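Local coordinates for protein mannose-6-phosphate isomerase (Helicobacter pylori, PDB 2QH5) that probably joins mannose 1-phosphate and GTP into GDP-mannose in this N-terminal nucleotidyltransferase part, and belongs to the type 2 mannose-6-phosphate isomerase family, at residues 37-42 against 113-118; 48-53 against 121-126; 207-212 against 240-245; 92-97 against 244-249; 163-168 against 176-181. All blocks are in the same frame, centred on the assembly; numbering follows the deposited sequence.

Interaction 1 of 5, residues 37-42 against 113-118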
# COMPACT_ATOMS: atom_id res chain seq x y z
N LYS A 37 6.02 13.58 16.64
CA LYS A 37 5.15 12.73 15.83
C LYS A 37 5.88 11.55 15.19
O LYS A 37 7.09 11.60 14.95
CB LYS A 37 4.41 13.56 14.77
CG LYS A 37 3.47 14.61 15.36
CD LYS A 37 2.36 14.98 14.40
CE LYS A 37 1.33 15.88 15.08
NZ LYS A 37 0.12 16.11 14.22
N SER A 38 5.13 10.48 14.94
CA SER A 38 5.67 9.26 14.33
C SER A 38 5.36 9.19 12.84
O SER A 38 4.44 9.87 12.36
CB SER A 38 5.12 8.02 15.04
OG SER A 38 3.72 7.90 14.82
N LEU A 39 6.12 8.37 12.12
CA LEU A 39 5.88 8.14 10.69
C LEU A 39 4.46 7.65 10.45
O LEU A 39 3.77 8.15 9.55
CB LEU A 39 6.86 7.11 10.14
CG LEU A 39 8.27 7.61 9.84
CD1 LEU A 39 9.19 6.45 9.48
CD2 LEU A 39 8.22 8.65 8.73
N PHE A 40 4.03 6.70 11.29
CA PHE A 40 2.68 6.16 11.28
C PHE A 40 1.59 7.23 11.36
O PHE A 40 0.69 7.26 10.52
CB PHE A 40 2.51 5.12 12.41
CG PHE A 40 1.10 4.60 12.55
CD1 PHE A 40 0.64 3.58 11.73
CD2 PHE A 40 0.24 5.13 13.51
CE1 PHE A 40 -0.66 3.12 11.85
CE2 PHE A 40 -1.05 4.67 13.63
CZ PHE A 40 -1.51 3.67 12.80
N GLU A 41 1.65 8.12 12.35
CA GLU A 41 0.63 9.17 12.47
C GLU A 41 0.75 10.26 11.41
O GLU A 41 -0.24 10.89 11.04
CB GLU A 41 0.59 9.77 13.88
CG GLU A 41 1.81 10.57 14.27
CD GLU A 41 1.68 11.14 15.67
OE1 GLU A 41 2.30 10.57 16.59
OE2 GLU A 41 0.94 12.14 15.84
N LEU A 42 1.96 10.47 10.90
CA LEU A 42 2.18 11.36 9.77
C LEU A 42 1.52 10.80 8.51
O LEU A 42 0.78 11.51 7.82
CB LEU A 42 3.68 11.58 9.54
CG LEU A 42 4.36 12.90 9.94
CD1 LEU A 42 3.46 13.90 10.71
CD2 LEU A 42 5.63 12.58 10.71
N ASP A 113 5.65 3.79 6.92
CA ASP A 113 7.03 4.23 7.16
C ASP A 113 7.55 5.22 6.10
O ASP A 113 8.71 5.17 5.70
CB ASP A 113 7.97 3.02 7.28
CG ASP A 113 7.85 2.04 6.11
OD1 ASP A 113 8.17 0.85 6.29
OD2 ASP A 113 7.45 2.45 5.01
N HIS A 114 6.67 6.12 5.67
CA HIS A 114 6.99 7.10 4.64
C HIS A 114 7.03 8.51 5.19
O HIS A 114 6.16 8.92 5.97
CB HIS A 114 5.97 7.05 3.50
CG HIS A 114 6.23 5.98 2.49
ND1 HIS A 114 5.29 5.61 1.55
CD2 HIS A 114 7.30 5.19 2.28
CE1 HIS A 114 5.79 4.65 0.79
NE2 HIS A 114 7.00 4.37 1.22
N LEU A 115 8.05 9.26 4.77
CA LEU A 115 8.13 10.68 5.07
C LEU A 115 7.91 11.46 3.77
O LEU A 115 8.65 11.29 2.79
CB LEU A 115 9.47 11.04 5.70
CG LEU A 115 9.52 12.05 6.85
CD1 LEU A 115 10.97 12.39 7.16
CD2 LEU A 115 8.70 13.32 6.59
N ILE A 116 6.88 12.30 3.77
CA ILE A 116 6.55 13.13 2.63
C ILE A 116 6.30 14.53 3.15
O ILE A 116 5.39 14.76 3.94
CB ILE A 116 5.32 12.56 1.86
CG1 ILE A 116 5.73 11.34 1.04
CG2 ILE A 116 4.71 13.61 0.94
CD1 ILE A 116 4.63 10.33 0.82
N LYS A 117 7.15 15.47 2.72
CA LYS A 117 7.15 16.83 3.25
C LYS A 117 6.33 17.82 2.41
O LYS A 117 5.57 18.61 2.97
CB LYS A 117 8.58 17.32 3.47
CG LYS A 117 9.17 16.85 4.79
CD LYS A 117 10.68 16.67 4.70
CE LYS A 117 11.04 15.39 3.96
NZ LYS A 117 12.51 15.21 3.81
N ASP A 118 6.49 17.77 1.09
CA ASP A 118 5.65 18.60 0.22
C ASP A 118 4.28 17.96 0.10
O ASP A 118 4.08 17.04 -0.69
CB ASP A 118 6.30 18.79 -1.16
CG ASP A 118 5.70 19.96 -1.94
OD1 ASP A 118 6.49 20.74 -2.52
OD2 ASP A 118 4.46 20.11 -1.97
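The carbonyl oxygen of His114 accepts a hydrogen bond from Arg46 NH2, and a methyl of Leu39 packs against it. Leu39 CD2 lies 3.5 Å from His114 O. The same methyl also touches the side chain of Leu115, where Leu39 CD2 and Leu115 CB are 4.1 Å apart. The other branch turns to the start of the loop, with Leu39 CD1 3.9 Å from Asp113 CA. One leucine therefore carries the whole contact, forked over the backbone of 113-115. Its CG sits beside the backbone N (chi1 -78°), and its side chain starts out toward the loop. The side chain of Asp113 starts out away from the helix, so Leu39 meets mainly main chain there. On the far side of the loop, the ring of His114 meets Trp266 edge-to-face. Leu39 is the first residue of helix 39-48. Ser38 OG accepts from Glu41 N at 3.2 Å, close to straight at 168°. In return Glu41 OE1 takes a weak bond from Ser38 N at 3.3 Å. Ser38 OG is also bonded to Glu69, which ties the cap to a second helix. The reciprocal pair is a capping box, made in one of the two Ser38 conformers. It places the first turn of helix 39-48 beside the loop that follows strand 106-111 of the central mixed sheet, as in the GT-A nucleotidyltransferase fold.

Interaction 2 of 5, residues 48-53 against 121-126; sequences ASLVDE and AYENAI
Leu50 reaches from the turn after helix 39-48 to the flank of helix 119-134. Its CB points at that helix. CG lies beside the backbone N (chi1 -36°), and from there the two methyls part. CD1 enters the groove between two residues one helical turn apart and meets both. Leu50 CD1 is 3.7 Å from Tyr122 CE2, at the edge of the ring and near its plane. Leu50 CD1 is also 3.9 Å from Ile126 CG1, and the two side chains cross at about a right angle. Ile126 CG1 itself lies over a face of the Tyr122 ring, 3.6 Å above the plane and toward its rim, so the three groups interlock. CD2 goes to the outer side and rests on the end of Glu123, with Leu50 CD2 3.6 Å from Glu123 CD. The Glu123 chain is extended beyond CG, which brings its carboxylate end to the methyl. The hydroxyl of Tyr122 is hydrogen-bonded to Asn47 OD1, which ties this helix to helix 39-48 itself. Leu50 meets the helix by apolar, non-directional contact, and even at Glu123 its methyl lies against the aliphatic CG and the carboxyl carbon.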
# COMPACT_ATOMS: atom_id res chain seq x y z
N ALA A 48 -5.75 10.80 5.47
CA ALA A 48 -7.10 10.79 6.05
C ALA A 48 -7.98 11.90 5.48
O ALA A 48 -9.21 11.74 5.37
CB ALA A 48 -7.03 10.89 7.58
N SER A 49 -7.33 13.00 5.11
CA SER A 49 -7.96 14.20 4.57
C SER A 49 -8.49 13.98 3.15
O SER A 49 -9.44 14.65 2.71
CB SER A 49 -6.93 15.32 4.54
OG SER A 49 -5.81 15.00 5.34
N LEU A 50 -7.86 13.05 2.44
CA LEU A 50 -8.13 12.80 1.03
C LEU A 50 -9.13 11.66 0.85
O LEU A 50 -9.53 11.34 -0.27
CB LEU A 50 -6.83 12.45 0.30
CG LEU A 50 -5.53 13.17 0.72
CD1 LEU A 50 -4.33 12.63 -0.02
CD2 LEU A 50 -5.62 14.68 0.54
N VAL A 51 -9.56 11.08 1.97
CA VAL A 51 -10.19 9.77 1.93
C VAL A 51 -11.48 9.70 2.76
O VAL A 51 -11.68 10.54 3.64
CB VAL A 51 -9.14 8.71 2.37
CG1 VAL A 51 -9.41 8.17 3.77
CG2 VAL A 51 -9.02 7.64 1.34
N ASP A 52 -12.34 8.73 2.46
CA ASP A 52 -13.62 8.55 3.18
C ASP A 52 -13.54 7.63 4.41
O ASP A 52 -14.21 7.87 5.42
CB ASP A 52 -14.70 8.04 2.23
CG ASP A 52 -15.01 9.01 1.11
OD1 ASP A 52 -14.64 10.20 1.21
OD2 ASP A 52 -15.63 8.57 0.11
N GLU A 53 -12.77 6.55 4.29
CA GLU A 53 -12.55 5.59 5.37
C GLU A 53 -11.09 5.18 5.36
O GLU A 53 -10.49 5.07 4.29
CB GLU A 53 -13.38 4.33 5.15
CG GLU A 53 -14.89 4.50 5.24
CD GLU A 53 -15.63 3.17 5.15
OE1 GLU A 53 -16.88 3.18 5.22
OE2 GLU A 53 -14.97 2.11 5.01
N ALA A 121 2.27 18.75 -3.42
CA ALA A 121 2.73 17.88 -4.50
C ALA A 121 2.23 16.44 -4.32
O ALA A 121 2.02 15.72 -5.30
CB ALA A 121 4.24 17.91 -4.59
N TYR A 122 2.05 16.05 -3.05
CA TYR A 122 1.46 14.76 -2.70
C TYR A 122 0.00 14.70 -3.11
O TYR A 122 -0.44 13.74 -3.73
CB TYR A 122 1.58 14.49 -1.20
CG TYR A 122 1.04 13.13 -0.80
CD1 TYR A 122 1.81 11.98 -0.96
CD2 TYR A 122 -0.25 12.99 -0.28
CE1 TYR A 122 1.33 10.74 -0.61
CE2 TYR A 122 -0.74 11.74 0.07
CZ TYR A 122 0.05 10.62 -0.10
OH TYR A 122 -0.41 9.37 0.25
N GLU A 123 -0.74 15.74 -2.74
CA GLU A 123 -2.18 15.82 -2.96
C GLU A 123 -2.53 15.83 -4.45
O GLU A 123 -3.57 15.29 -4.85
CB GLU A 123 -2.71 17.08 -2.28
CG GLU A 123 -4.17 17.05 -1.90
CD GLU A 123 -4.45 17.90 -0.67
OE1 GLU A 123 -3.49 18.19 0.08
OE2 GLU A 123 -5.62 18.26 -0.44
N ASN A 124 -1.66 16.46 -5.24
CA ASN A 124 -1.81 16.54 -6.70
C ASN A 124 -1.65 15.18 -7.37
O ASN A 124 -2.51 14.77 -8.17
CB ASN A 124 -0.77 17.51 -7.30
CG ASN A 124 -1.02 18.97 -6.91
OD1 ASN A 124 -2.16 19.41 -6.75
ND2 ASN A 124 0.07 19.72 -6.76
N ALA A 125 -0.56 14.49 -7.02
CA ALA A 125 -0.28 13.12 -7.47
C ALA A 125 -1.39 12.14 -7.12
O ALA A 125 -1.71 11.25 -7.92
CB ALA A 125 1.05 12.64 -6.90
N ILE A 126 -2.00 12.32 -5.95
CA ILE A 126 -3.12 11.48 -5.51
C ILE A 126 -4.34 11.68 -6.41
O ILE A 126 -4.90 10.71 -6.90
CB ILE A 126 -3.48 11.68 -4.00
CG1 ILE A 126 -2.38 11.12 -3.08
CG2 ILE A 126 -4.85 11.07 -3.66
CD1 ILE A 126 -2.18 9.60 -3.14

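Interaction 3 of 5, residues 207-212 against 240-245; sequences PTILKG and DLEDMS
Ile209 and Gly212 of helix 207-216 face Leu241 and Met244 of the extended link between helices 235-239 and 246-251. The link runs along one side of the helix and touches it at two places. At the first, Ile209 sends out its CD1 methyl. Ile209 CD1 is 3.4 Å from Met244 SD, a close methyl-to-sulfur contact. The same methyl is 3.8 Å from Met244 CB and 4.1 Å from Met244 CG, so it lies along CB, CG and SD of the methionine. Met244 CG is anti to the backbone N (chi1 -174°), and with chi2 extended (166°) this carries the sulfur to the isoleucine. The bend at chi3 only turns the CE methyl. The two side chains cross at about a right angle. Glu242 approaches the same methyl more loosely, with Glu242 OE1 4.4 Å from Ile209 CD1. At the second place, Leu241 reaches the backbone of the helix. Leu241 CD1 lies against the Gly212 carbonyl, 3.3 Å from Gly212 O and 3.7 Å from Gly212 C. The link is also held by residues just before helix 90-99: Leu241 O accepts from Lys88 NZ, and Asp243 OD1 from Asn89 ND2. Asn92 of helix 90-99 touches both Ile209 and Leu241. Toward helix 207-216 the link offers mainly a methyl and a thioether, with the Glu242 carboxylate at the margin, so this side depends on fit of shape, while the directional bonds lie elsewhere.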
# COMPACT_ATOMS: atom_id res chain seq x y z
N PRO A 207 -3.55 -16.37 -9.44
CA PRO A 207 -4.84 -16.98 -9.12
C PRO A 207 -4.88 -17.71 -7.79
O PRO A 207 -5.91 -17.71 -7.12
CB PRO A 207 -5.06 -17.98 -10.27
CG PRO A 207 -3.74 -18.20 -10.87
CD PRO A 207 -2.96 -16.93 -10.67
N THR A 208 -3.76 -18.32 -7.41
CA THR A 208 -3.69 -19.14 -6.21
C THR A 208 -3.39 -18.30 -4.98
O THR A 208 -3.47 -18.79 -3.85
CB THR A 208 -2.63 -20.25 -6.34
OG1 THR A 208 -1.34 -19.66 -6.54
CG2 THR A 208 -2.97 -21.18 -7.51
N ILE A 209 -3.02 -17.05 -5.20
CA ILE A 209 -2.80 -16.10 -4.13
C ILE A 209 -4.13 -15.45 -3.78
O ILE A 209 -4.43 -15.21 -2.61
CB ILE A 209 -1.71 -15.08 -4.52
CG1 ILE A 209 -0.37 -15.81 -4.62
CG2 ILE A 209 -1.63 -13.90 -3.54
CD1 ILE A 209 0.78 -15.05 -4.03
N LEU A 210 -4.95 -15.21 -4.80
CA LEU A 210 -6.31 -14.75 -4.60
C LEU A 210 -7.15 -15.85 -3.93
O LEU A 210 -7.94 -15.56 -3.04
CB LEU A 210 -6.94 -14.32 -5.93
CG LEU A 210 -8.42 -13.91 -5.85
CD1 LEU A 210 -8.61 -12.65 -5.02
CD2 LEU A 210 -9.00 -13.73 -7.22
N LYS A 211 -6.94 -17.09 -4.37
CA LYS A 211 -7.62 -18.27 -3.82
C LYS A 211 -7.37 -18.40 -2.32
O LYS A 211 -8.31 -18.50 -1.54
CB LYS A 211 -7.12 -19.53 -4.53
CG LYS A 211 -8.08 -20.70 -4.53
CD LYS A 211 -9.23 -20.48 -5.51
CE LYS A 211 -10.35 -21.49 -5.30
NZ LYS A 211 -11.61 -21.07 -5.96
N GLY A 212 -6.09 -18.37 -1.94
CA GLY A 212 -5.68 -18.46 -0.54
C GLY A 212 -6.21 -17.35 0.34
O GLY A 212 -6.58 -17.58 1.49
N ASP A 240 -1.03 -21.18 5.89
CA ASP A 240 -0.89 -21.84 4.59
C ASP A 240 -0.72 -20.86 3.43
O ASP A 240 -0.51 -21.28 2.29
CB ASP A 240 -2.09 -22.76 4.33
CG ASP A 240 -3.29 -22.00 3.79
OD1 ASP A 240 -3.82 -21.14 4.53
OD2 ASP A 240 -3.70 -22.26 2.64
N LEU A 241 -0.81 -19.57 3.73
CA LEU A 241 -0.68 -18.53 2.72
C LEU A 241 0.76 -18.37 2.27
O LEU A 241 1.68 -18.34 3.10
CB LEU A 241 -1.19 -17.19 3.25
CG LEU A 241 -2.57 -16.73 2.79
CD1 LEU A 241 -3.63 -17.80 2.96
CD2 LEU A 241 -2.95 -15.49 3.55
N GLU A 242 0.96 -18.27 0.95
CA GLU A 242 2.28 -18.02 0.40
C GLU A 242 2.68 -16.59 0.69
O GLU A 242 1.93 -15.65 0.42
CB GLU A 242 2.30 -18.28 -1.11
CG GLU A 242 3.70 -18.14 -1.71
CD GLU A 242 3.80 -18.61 -3.15
OE1 GLU A 242 2.77 -18.95 -3.76
OE2 GLU A 242 4.94 -18.63 -3.66
N ASP A 243 3.87 -16.43 1.27
CA ASP A 243 4.43 -15.12 1.55
C ASP A 243 4.93 -14.52 0.25
O ASP A 243 5.91 -15.01 -0.33
CB ASP A 243 5.56 -15.25 2.57
CG ASP A 243 6.09 -13.90 3.02
OD1 ASP A 243 6.65 -13.17 2.18
OD2 ASP A 243 5.96 -13.58 4.23
N MET A 244 4.27 -13.45 -0.21
CA MET A 244 4.62 -12.80 -1.48
C MET A 244 4.26 -11.32 -1.53
O MET A 244 3.18 -10.93 -1.06
CB MET A 244 3.93 -13.52 -2.64
CG MET A 244 4.35 -13.01 -4.00
SD MET A 244 3.85 -14.12 -5.29
CE MET A 244 5.01 -15.47 -5.02
N SER A 245 5.10 -10.58 -2.23
CA SER A 245 4.96 -9.16 -2.44
C SER A 245 4.03 -8.81 -3.57
O SER A 245 3.92 -9.54 -4.51
CB SER A 245 6.32 -8.60 -2.79
OG SER A 245 6.37 -7.28 -2.37

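Interaction 4 of 5, residues 92-97 against 244-249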
# COMPACT_ATOMS: atom_id res chain seq x y z
N ASN A 92 -0.84 -10.21 0.09
CA ASN A 92 -1.89 -10.78 0.92
C ASN A 92 -2.61 -9.71 1.73
O ASN A 92 -3.81 -9.78 1.89
CB ASN A 92 -1.32 -11.89 1.82
CG ASN A 92 -0.78 -13.08 1.02
OD1 ASN A 92 -1.52 -13.76 0.31
ND2 ASN A 92 0.53 -13.32 1.13
N ALA A 93 -1.88 -8.71 2.22
CA ALA A 93 -2.50 -7.65 3.01
C ALA A 93 -3.40 -6.80 2.14
O ALA A 93 -4.48 -6.39 2.58
CB ALA A 93 -1.45 -6.79 3.67
N ILE A 94 -2.97 -6.56 0.90
CA ILE A 94 -3.75 -5.78 -0.06
C ILE A 94 -4.97 -6.55 -0.56
O ILE A 94 -6.08 -6.01 -0.54
CB ILE A 94 -2.88 -5.25 -1.23
CG1 ILE A 94 -1.79 -4.33 -0.67
CG2 ILE A 94 -3.73 -4.46 -2.21
CD1 ILE A 94 -0.66 -4.06 -1.64
N ALA A 95 -4.78 -7.81 -0.97
CA ALA A 95 -5.91 -8.64 -1.41
C ALA A 95 -6.99 -8.79 -0.34
O ALA A 95 -8.18 -8.76 -0.66
CB ALA A 95 -5.44 -9.99 -1.87
N LEU A 96 -6.57 -8.94 0.91
CA LEU A 96 -7.51 -9.04 2.04
C LEU A 96 -8.30 -7.76 2.21
O LEU A 96 -9.53 -7.79 2.29
CB LEU A 96 -6.79 -9.47 3.33
CG LEU A 96 -6.29 -10.94 3.37
CD1 LEU A 96 -5.29 -11.23 4.49
CD2 LEU A 96 -7.43 -11.97 3.41
N SER A 97 -7.60 -6.62 2.22
CA SER A 97 -8.21 -5.28 2.27
C SER A 97 -9.22 -5.00 1.15
O SER A 97 -10.25 -4.37 1.38
CB SER A 97 -7.12 -4.21 2.19
OG SER A 97 -6.09 -4.47 3.13
N MET A 244 4.27 -13.45 -0.21
CA MET A 244 4.62 -12.80 -1.48
C MET A 244 4.26 -11.32 -1.53
O MET A 244 3.18 -10.93 -1.06
CB MET A 244 3.93 -13.52 -2.64
CG MET A 244 4.35 -13.01 -4.00
SD MET A 244 3.85 -14.12 -5.29
CE MET A 244 5.01 -15.47 -5.02
N SER A 245 5.10 -10.58 -2.23
CA SER A 245 4.96 -9.16 -2.44
C SER A 245 4.03 -8.81 -3.57
O SER A 245 3.92 -9.54 -4.51
CB SER A 245 6.32 -8.60 -2.79
OG SER A 245 6.37 -7.28 -2.37
N ILE A 246 3.38 -7.66 -3.49
CA ILE A 246 2.50 -7.28 -4.60
C ILE A 246 3.30 -7.03 -5.89
O ILE A 246 2.81 -7.28 -7.00
CB ILE A 246 1.63 -6.06 -4.22
CG1 ILE A 246 0.51 -5.85 -5.23
CG2 ILE A 246 2.48 -4.82 -4.04
CD1 ILE A 246 -0.41 -7.05 -5.38
N ASP A 247 4.54 -6.58 -5.71
CA ASP A 247 5.43 -6.27 -6.81
C ASP A 247 5.78 -7.53 -7.57
O ASP A 247 5.86 -7.51 -8.79
CB ASP A 247 6.70 -5.59 -6.30
CG ASP A 247 6.41 -4.47 -5.32
OD1 ASP A 247 6.03 -4.76 -4.16
OD2 ASP A 247 6.58 -3.29 -5.69
N ILE A 248 5.97 -8.63 -6.85
CA ILE A 248 6.30 -9.92 -7.47
C ILE A 248 5.03 -10.59 -8.01
O ILE A 248 5.01 -11.06 -9.14
CB ILE A 248 7.05 -10.84 -6.48
CG1 ILE A 248 8.46 -10.29 -6.21
CG2 ILE A 248 7.14 -12.27 -7.00
CD1 ILE A 248 9.10 -10.79 -4.92
N ALA A 249 3.98 -10.60 -7.18
CA ALA A 249 2.71 -11.26 -7.50
C ALA A 249 2.00 -10.70 -8.72
O ALA A 249 1.44 -11.45 -9.53
CB ALA A 249 1.77 -11.21 -6.30
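Met244 meets Asn92 where the link leading into helix 246-251 passes the first turn of helix 90-99. Both helices belong to the layer that flanks the central sheet of this GT-A-type nucleotidyltransferase domain. The nearest pair here is Asn92 ND2 and Met244 N at 4.0 Å, which is packing and not a bond. Asn92 ND2 has partners elsewhere: it donates to Lys88 O and to Glu242 O in the link. It thus helps to hold the chain two residues before Met244. The backbone of Met244 is in turn hydrogen-bonded to Ala91. Ser245 follows at the N-cap position, and its side chain starts out away from helix 90-99. Its carbonyl opens the new helix, with Ser245 O accepting from Ala249 N at 2.9 Å. Ile246 then turns back to helix 90-99. Its N is held by Thr90 OG1, and its side chain meets Ile94. Ile94 CG1 lies beside the backbone N (chi1 -61°), and chi2 extends CD1 to Ile246. Ile94 CD1 lies 4.0 Å from both Ile246 CB and Ile246 CG2, so the methyl sits on the branch point. The two isoleucines cross at about a right angle, and Phe198 of helix 195-205 touches both. Beyond Ile246 the helix widens into a pi-type turn at 247-249, and the side chain of Asp247 touches Phe166 and Glu168. Within helix 90-99, Ala93 O accepts two bonds from Ser97, one turn later. Ser97 N reaches it at 3.1 Å and Ser97 OG at 2.6 Å, from opposite faces of the carbonyl plane.

Interaction 5 of 5, residues 163-168 against 176-181; sequences VKRFIE and IEFQKS
Phe178 keeps its CG beside the backbone N (chi1 -63°), which carries the ring from helix 172-181 toward strand 165-168. Arg165 reaches it by bending twice, at chi2 and chi3, so that the guanidinium comes round to the end of the ring. Arg165 NH1 lies 3.8 Å from Phe178 CZ and 4.0 Å from Phe178 CE1. The guanidinium and ring planes are 63° apart, and the side chains cross at about a right angle. The two groups are therefore not stacked flat, and the approach is oblique to both. Arg165 NH1 has a stronger partner in Glu156 OE2, a salt bridge to the neighbouring strand 153-156. That bridge probably helps to set the position of the guanidinium, though Arg165 also touches a crystal neighbour. The second touch comes from Ile167, two residues on along the strand. Its chi1 of 45° puts CG1 between the backbone N and the carbonyl carbon. Ile167 CD1 is 4.1 Å from Phe178 CE2, on the other side of CZ from Phe178 CE1, which Arg165 NH1 approaches. The fold element is a strand, a short connection and a helix: strand 165-168 pairs antiparallel with 153-156, and the chain then turns into helix 172-181, whose Phe178 packs back on the strand it has just left. This lies at the surface, and the centre of the contact is about 22 Å from the centre of the chain. Phe184, at the start of the next strand, stacks on the Phe178 ring and also touches Arg165 and Ile167. The backbone of Ile167 is bonded to Tyr154 in the paired strand.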
# COMPACT_ATOMS: atom_id res chain seq x y z
N VAL A 163 4.45 2.50 -18.31
CA VAL A 163 5.57 1.73 -17.79
C VAL A 163 5.91 0.59 -18.75
O VAL A 163 5.05 -0.20 -19.13
CB VAL A 163 5.39 1.27 -16.29
CG1 VAL A 163 4.45 2.21 -15.54
CG2 VAL A 163 4.93 -0.18 -16.17
N LYS A 164 7.17 0.56 -19.19
CA LYS A 164 7.63 -0.46 -20.13
C LYS A 164 7.82 -1.79 -19.43
O LYS A 164 7.54 -2.85 -20.01
CB LYS A 164 8.91 -0.01 -20.85
CG LYS A 164 8.69 1.13 -21.84
CD LYS A 164 9.28 0.82 -23.21
CE LYS A 164 10.70 1.36 -23.37
NZ LYS A 164 10.71 2.75 -23.92
N ARG A 165 8.29 -1.74 -18.19
CA ARG A 165 8.30 -2.92 -17.32
C ARG A 165 8.60 -2.57 -15.86
O ARG A 165 9.05 -1.46 -15.53
CB ARG A 165 9.26 -4.01 -17.82
CG ARG A 165 10.66 -3.94 -17.24
CD ARG A 165 11.66 -3.45 -18.24
NE ARG A 165 12.62 -4.50 -18.59
CZ ARG A 165 13.89 -4.29 -18.93
NH1 ARG A 165 14.38 -3.05 -18.97
NH2 ARG A 165 14.67 -5.31 -19.22
N PHE A 166 8.33 -3.54 -14.99
CA PHE A 166 8.60 -3.45 -13.57
C PHE A 166 9.65 -4.51 -13.25
O PHE A 166 9.44 -5.69 -13.53
CB PHE A 166 7.32 -3.75 -12.79
CG PHE A 166 7.32 -3.23 -11.39
CD1 PHE A 166 6.49 -2.17 -11.04
CD2 PHE A 166 8.13 -3.80 -10.42
CE1 PHE A 166 6.49 -1.69 -9.74
CE2 PHE A 166 8.13 -3.33 -9.12
CZ PHE A 166 7.31 -2.27 -8.78
N ILE A 167 10.77 -4.08 -12.69
CA ILE A 167 11.78 -5.02 -12.21
C ILE A 167 12.07 -4.78 -10.73
O ILE A 167 12.74 -3.81 -10.37
CB ILE A 167 13.08 -5.04 -13.09
CG1 ILE A 167 13.58 -3.63 -13.44
CG2 ILE A 167 12.88 -5.88 -14.35
CD1 ILE A 167 13.23 -3.14 -14.83
N GLU A 168 11.54 -5.65 -9.87
CA GLU A 168 11.73 -5.47 -8.43
C GLU A 168 13.02 -6.15 -7.97
O GLU A 168 13.24 -7.32 -8.27
CB GLU A 168 10.55 -5.99 -7.62
CG GLU A 168 10.44 -5.32 -6.26
CD GLU A 168 10.09 -6.27 -5.15
OE1 GLU A 168 9.72 -5.79 -4.05
OE2 GLU A 168 10.18 -7.50 -5.36
N ILE A 176 22.91 -0.22 -11.77
CA ILE A 176 23.85 0.80 -12.19
C ILE A 176 23.74 1.00 -13.70
O ILE A 176 24.04 2.08 -14.22
CB ILE A 176 25.30 0.45 -11.73
CG1 ILE A 176 25.81 1.48 -10.71
CG2 ILE A 176 26.26 0.25 -12.91
CD1 ILE A 176 25.43 1.16 -9.27
N GLU A 177 23.29 -0.04 -14.40
CA GLU A 177 23.09 0.01 -15.84
C GLU A 177 21.83 0.81 -16.19
O GLU A 177 21.81 1.55 -17.18
CB GLU A 177 22.98 -1.41 -16.41
CG GLU A 177 23.19 -1.51 -17.91
CD GLU A 177 23.50 -2.92 -18.36
OE1 GLU A 177 22.81 -3.86 -17.90
OE2 GLU A 177 24.42 -3.09 -19.18
N PHE A 178 20.80 0.67 -15.36
CA PHE A 178 19.56 1.42 -15.52
C PHE A 178 19.69 2.83 -14.92
O PHE A 178 18.79 3.66 -15.07
CB PHE A 178 18.37 0.68 -14.88
CG PHE A 178 18.07 -0.66 -15.52
CD1 PHE A 178 18.27 -0.86 -16.89
CD2 PHE A 178 17.56 -1.70 -14.76
CE1 PHE A 178 17.98 -2.09 -17.47
CE2 PHE A 178 17.27 -2.94 -15.34
CZ PHE A 178 17.48 -3.13 -16.70
N GLN A 179 20.80 3.06 -14.22
CA GLN A 179 21.15 4.39 -13.73
C GLN A 179 21.52 5.29 -14.90
O GLN A 179 21.00 6.40 -15.03
CB GLN A 179 22.32 4.29 -12.74
CG GLN A 179 22.67 5.59 -12.03
CD GLN A 179 21.67 5.94 -10.94
OE1 GLN A 179 20.91 5.09 -10.49
NE2 GLN A 179 21.68 7.20 -10.52
N LYS A 180 22.42 4.78 -15.74
CA LYS A 180 22.92 5.49 -16.92
C LYS A 180 21.85 5.65 -18.00
O LYS A 180 21.79 6.68 -18.68
CB LYS A 180 24.14 4.76 -17.50
CG LYS A 180 24.81 5.46 -18.68
CD LYS A 180 25.59 4.48 -19.54
CE LYS A 180 26.07 5.14 -20.83
NZ LYS A 180 26.73 4.17 -21.74
N SER A 181 21.00 4.63 -18.14
CA SER A 181 19.96 4.60 -19.17
C SER A 181 18.98 5.78 -19.12
O SER A 181 18.64 6.35 -20.16
CB SER A 181 19.19 3.28 -19.10
OG SER A 181 19.88 2.24 -19.78

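In the fold
All five contacts lie in one nucleotidyltransferase domain built around a mixed sheet. Interactions 1 and 2 sit on one side of the chain's centre, 14 Å apart between centres, and share helix 39-48 with its following turn and the 113-126 region. They touch where Ile116 meets Tyr122. Interactions 3 and 4 lie on the other side, 8 Å between centres, and share Met244 and Ser245. Interaction 5 is peripheral but touches 4 (Phe166 and Glu168 with Asp247) and 3 (Glu168 with Ser245). Along the chain, interactions 1, 2 and 4 alternate, 4 spans 5, and 3 follows 1, 2 and 5 in series. The contacts join helices and connecting loops around the sheet, on opposite sides of the chain's centre.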